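Local coordinates for protein chloromuconate cycloisomerase (Rhodococcus opacus, PDB 4M0X) that belongs to the enolase superfamily, as a manganese-bearing cycloisomerase of the mandelate racemase/muconate lactonizing enzyme family, at residues 83-93 / 107-118. Numbering follows the deposited sequence.
Sequences PSTIGVASQSM and IETALWDDRERR. Unlike the reference sequence in segment 107-118: D113 (reference Thr), D114 (reference Ser), R115 (reference Ala).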
loop_
_atom_site.group_PDB
_atom_site.type_symbol
_atom_site.label_atom_id
_atom_site.label_comp_id
_atom_site.label_asym_id
_atom_site.label_seq_id
_atom_site.Cartn_x
_atom_site.Cartn_y
_atom_site.Cartn_z
ATOM N N PRO A 83 -10.856 -28.961 37.405
ATOM C CA PRO A 83 -10.861 -29.593 36.092
ATOM C C PRO A 83 -11.706 -28.846 35.062
ATOM O O PRO A 83 -11.462 -28.991 33.847
ATOM C CB PRO A 83 -11.487 -30.966 36.349
ATOM C CG PRO A 83 -11.527 -31.157 37.813
ATOM C CD PRO A 83 -11.445 -29.815 38.447
ATOM N N SER A 84 -12.692 -28.076 35.535
ATOM C CA SER A 84 -13.576 -27.324 34.633
ATOM C C SER A 84 -12.973 -26.003 34.124
ATOM O O SER A 84 -13.565 -25.358 33.257
ATOM C CB SER A 84 -14.933 -27.051 35.284
ATOM O OG SER A 84 -14.784 -26.232 36.437
ATOM N N THR A 85 -11.829 -25.604 34.684
ATOM C CA THR A 85 -11.202 -24.320 34.338
ATOM C C THR A 85 -10.100 -24.530 33.288
ATOM O O THR A 85 -8.910 -24.289 33.540
ATOM C CB THR A 85 -10.718 -23.501 35.578
ATOM O OG1 THR A 85 -9.850 -24.281 36.408
ATOM C CG2 THR A 85 -11.873 -23.097 36.406
ATOM N N ILE A 86 -10.532 -24.981 32.111
ATOM C CA ILE A 86 -9.653 -25.304 30.981
ATOM C C ILE A 86 -9.046 -24.037 30.407
ATOM O O ILE A 86 -7.886 -24.036 29.961
ATOM C CB ILE A 86 -10.431 -26.087 29.897
ATOM C CG1 ILE A 86 -10.860 -27.449 30.462
ATOM C CG2 ILE A 86 -9.597 -26.306 28.637
ATOM C CD1 ILE A 86 -12.324 -27.744 30.276
ATOM N N GLY A 87 -9.831 -22.963 30.435
ATOM C CA GLY A 87 -9.371 -21.648 29.994
ATOM C C GLY A 87 -8.140 -21.199 30.752
ATOM O O GLY A 87 -7.113 -20.853 30.143
ATOM N N VAL A 88 -8.228 -21.232 32.082
ATOM C CA VAL A 88 -7.130 -20.735 32.934
ATOM C C VAL A 88 -5.939 -21.679 32.889
ATOM O O VAL A 88 -4.790 -21.253 33.064
ATOM C CB VAL A 88 -7.544 -20.550 34.413
ATOM C CG1 VAL A 88 -6.439 -19.813 35.188
ATOM C CG2 VAL A 88 -8.869 -19.805 34.516
ATOM N N ALA A 89 -6.231 -22.964 32.677
ATOM C CA ALA A 89 -5.202 -23.976 32.626
ATOM C C ALA A 89 -4.383 -23.727 31.364
ATOM O O ALA A 89 -3.153 -23.861 31.372
ATOM C CB ALA A 89 -5.822 -25.359 32.618
ATOM N N SER A 90 -5.065 -23.320 30.293
ATOM C CA SER A 90 -4.382 -23.035 29.042
ATOM C C SER A 90 -3.534 -21.794 29.173
ATOM O O SER A 90 -2.393 -21.782 28.713
ATOM C CB SER A 90 -5.358 -22.889 27.897
ATOM O OG SER A 90 -6.023 -24.102 27.675
ATOM N N GLN A 91 -4.069 -20.752 29.809
ATOM C CA GLN A 91 -3.293 -19.529 29.970
ATOM C C GLN A 91 -2.122 -19.743 30.929
ATOM O O GLN A 91 -1.040 -19.201 30.723
ATOM C CB GLN A 91 -4.159 -18.371 30.418
ATOM C CG GLN A 91 -3.405 -17.052 30.443
ATOM C CD GLN A 91 -4.313 -15.857 30.659
ATOM O OE1 GLN A 91 -5.536 -15.949 30.493
ATOM N NE2 GLN A 91 -3.719 -14.719 31.025
ATOM N N SER A 92 -2.336 -20.548 31.964
ATOM C CA SER A 92 -1.271 -20.919 32.876
ATOM C C SER A 92 -0.131 -21.547 32.121
ATOM O O SER A 92 1.012 -21.116 32.247
ATOM C CB SER A 92 -1.789 -21.890 33.913
ATOM O OG SER A 92 -2.692 -21.257 34.805
ATOM N N MET A 93 -0.449 -22.547 31.307
ATOM C CA MET A 93 0.577 -23.273 30.557
ATOM C C MET A 93 1.408 -22.338 29.660
ATOM O O MET A 93 2.657 -22.447 29.585
ATOM C CB MET A 93 -0.045 -24.428 29.780
ATOM C CG MET A 93 -0.538 -25.599 30.643
ATOM S SD MET A 93 -1.178 -26.945 29.598
ATOM C CE MET A 93 -2.810 -26.358 29.130
ATOM N N ILE A 107 -2.645 -32.173 26.991
ATOM C CA ILE A 107 -3.272 -31.759 28.247
ATOM C C ILE A 107 -4.617 -31.042 28.069
ATOM O O ILE A 107 -5.613 -31.409 28.717
ATOM C CB ILE A 107 -2.365 -30.818 28.997
ATOM C CG1 ILE A 107 -1.094 -31.563 29.351
ATOM C CG2 ILE A 107 -3.081 -30.244 30.216
ATOM C CD1 ILE A 107 -0.106 -30.778 30.203
ATOM N N GLU A 108 -4.643 -29.987 27.243
ATOM C CA GLU A 108 -5.886 -29.240 27.034
ATOM C C GLU A 108 -6.937 -30.232 26.565
ATOM O O GLU A 108 -8.070 -30.205 27.014
ATOM C CB GLU A 108 -5.704 -28.103 26.012
ATOM C CG GLU A 108 -6.882 -27.118 25.901
ATOM C CD GLU A 108 -7.743 -27.314 24.653
ATOM O OE1 GLU A 108 -7.869 -28.457 24.196
ATOM O OE2 GLU A 108 -8.314 -26.336 24.112
ATOM N N THR A 109 -6.531 -31.141 25.687
ATOM C CA THR A 109 -7.434 -32.093 25.067
ATOM C C THR A 109 -7.911 -33.163 26.091
ATOM O O THR A 109 -9.099 -33.429 26.225
ATOM C CB THR A 109 -6.740 -32.591 23.764
ATOM O OG1 THR A 109 -7.546 -32.272 22.641
ATOM C CG2 THR A 109 -6.298 -34.045 23.739
ATOM N N ALA A 110 -6.986 -33.736 26.855
ATOM C CA ALA A 110 -7.351 -34.652 27.924
ATOM C C ALA A 110 -8.354 -34.008 28.861
ATOM O O ALA A 110 -9.318 -34.657 29.268
ATOM C CB ALA A 110 -6.126 -35.078 28.699
ATOM N N LEU A 111 -8.111 -32.741 29.210
ATOM C CA LEU A 111 -9.036 -31.952 29.985
ATOM C C LEU A 111 -10.449 -31.867 29.411
ATOM O O LEU A 111 -11.434 -31.971 30.169
ATOM C CB LEU A 111 -8.485 -30.565 30.174
ATOM C CG LEU A 111 -7.928 -30.217 31.541
ATOM C CD1 LEU A 111 -7.717 -31.409 32.458
ATOM C CD2 LEU A 111 -6.657 -29.417 31.315
ATOM N N TRP A 112 -10.569 -31.674 28.097
ATOM C CA TRP A 112 -11.887 -31.684 27.466
ATOM C C TRP A 112 -12.541 -33.080 27.466
ATOM O O TRP A 112 -13.740 -33.214 27.729
ATOM C CB TRP A 112 -11.833 -31.134 26.055
ATOM C CG TRP A 112 -11.749 -29.649 25.928
ATOM C CD1 TRP A 112 -10.733 -28.939 25.359
ATOM C CD2 TRP A 112 -12.745 -28.690 26.307
ATOM N NE1 TRP A 112 -11.018 -27.597 25.378
ATOM C CE2 TRP A 112 -12.247 -27.411 25.959
ATOM C CE3 TRP A 112 -14.014 -28.784 26.897
ATOM C CZ2 TRP A 112 -12.962 -26.230 26.203
ATOM C CZ3 TRP A 112 -14.726 -27.600 27.138
ATOM C CH2 TRP A 112 -14.192 -26.341 26.777
ATOM N N ASP A 113 -11.764 -34.114 27.170
ATOM C CA ASP A 113 -12.244 -35.493 27.310
ATOM C C ASP A 113 -12.839 -35.796 28.720
ATOM O O ASP A 113 -13.932 -36.341 28.858
ATOM C CB ASP A 113 -11.089 -36.436 26.987
ATOM C CG ASP A 113 -11.523 -37.882 26.889
ATOM O OD1 ASP A 113 -12.255 -38.228 25.934
ATOM O OD2 ASP A 113 -11.111 -38.689 27.749
ATOM N N ASP A 114 -12.088 -35.421 29.757
ATOM C CA ASP A 114 -12.532 -35.439 31.158
ATOM C C ASP A 114 -13.891 -34.720 31.287
ATOM O O ASP A 114 -14.839 -35.232 31.912
ATOM C CB ASP A 114 -11.460 -34.739 32.018
ATOM C CG ASP A 114 -11.528 -35.096 33.525
ATOM O OD1 ASP A 114 -12.280 -36.017 33.934
ATOM O OD2 ASP A 114 -10.800 -34.433 34.323
ATOM N N ARG A 115 -13.991 -33.542 30.681
ATOM C CA ARG A 115 -15.179 -32.742 30.829
ATOM C C ARG A 115 -16.366 -33.500 30.262
ATOM O O ARG A 115 -17.315 -33.818 30.985
ATOM C CB ARG A 115 -14.998 -31.404 30.135
ATOM C CG ARG A 115 -15.769 -30.290 30.804
ATOM C CD ARG A 115 -15.105 -29.869 32.100
ATOM N NE ARG A 115 -16.072 -29.136 32.898
ATOM C CZ ARG A 115 -17.027 -29.700 33.638
ATOM N NH1 ARG A 115 -17.132 -31.019 33.723
ATOM N NH2 ARG A 115 -17.885 -28.937 34.290
ATOM N N GLU A 116 -16.275 -33.818 28.973
ATOM C CA GLU A 116 -17.264 -34.629 28.272
ATOM C C GLU A 116 -17.696 -35.870 29.041
ATOM O O GLU A 116 -18.855 -36.234 29.044
ATOM N N ARG A 117 -16.772 -36.515 29.718
ATOM C CA ARG A 117 -17.150 -37.687 30.504
ATOM C C ARG A 117 -17.746 -37.443 31.873
ATOM O O ARG A 117 -18.570 -38.222 32.319
ATOM C CB ARG A 117 -15.969 -38.588 30.639
ATOM C CG ARG A 117 -15.714 -39.200 29.315
ATOM C CD ARG A 117 -14.418 -39.901 29.366
ATOM N NE ARG A 117 -14.116 -40.368 28.041
ATOM C CZ ARG A 117 -12.965 -40.932 27.718
ATOM N NH1 ARG A 117 -12.022 -41.074 28.642
ATOM N NH2 ARG A 117 -12.752 -41.349 26.481
ATOM N N ARG A 118 -17.305 -36.394 32.560
ATOM C CA ARG A 118 -17.984 -36.018 33.777
ATOM C C ARG A 118 -19.444 -35.688 33.409
ATOM O O ARG A 118 -20.358 -36.243 34.008
ATOM C CB ARG A 118 -17.255 -34.888 34.502
ATOM C CG ARG A 118 -15.820 -35.256 34.857
ATOM C CD ARG A 118 -15.014 -34.047 35.332
ATOM N NE ARG A 118 -14.062 -33.567 34.317
ATOM C CZ ARG A 118 -13.788 -32.281 34.056
ATOM N NH1 ARG A 118 -14.417 -31.325 34.730
ATOM N NH2 ARG A 118 -12.891 -31.943 33.113
HETATM O O HOH W 1 -8.145 -24.278 26.360
#
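Helix 86-93 runs almost antiparallel to helix 107-118, at 168° with the axes 10.4 Å apart; S90 comes level with E108 and S84 with R115, and P83 lies against R118. I86 is a knob in the hole formed by E108, L111, W112 and R115. Its branches part at CB, CG1 beside the backbone N and CG2 anti to it (chi1 -65°): CD1 sits over the six-membered ring of W112, 3.9 Å from the centroid, a CH-pi contact, while CG2 covers the same indole near NE1. Both helices belong to the N-terminal capping domain of the enolase-superfamily fold, and E108 ties this pair to the barrel domain by accepting from the backbone N of L278 and S279. A water donating to E108 OE2 also lies doubtfully close to S90 OG, a tentative bridge. M93 SD rests 3.9 Å from I107 CG2, beside L74 of helix 63-74. At the other end the R118 guanidinium, as modelled, lies between P83 CB and R115 CA; its placement and weak NH2 bond to P83 O are uncertain. Its NE forms a salt bridge with D114 OD1 of the same helix. S84 CB packs obliquely on the guanidinium of R115, whose NH2 forms a salt bridge with D125 of the second subunit.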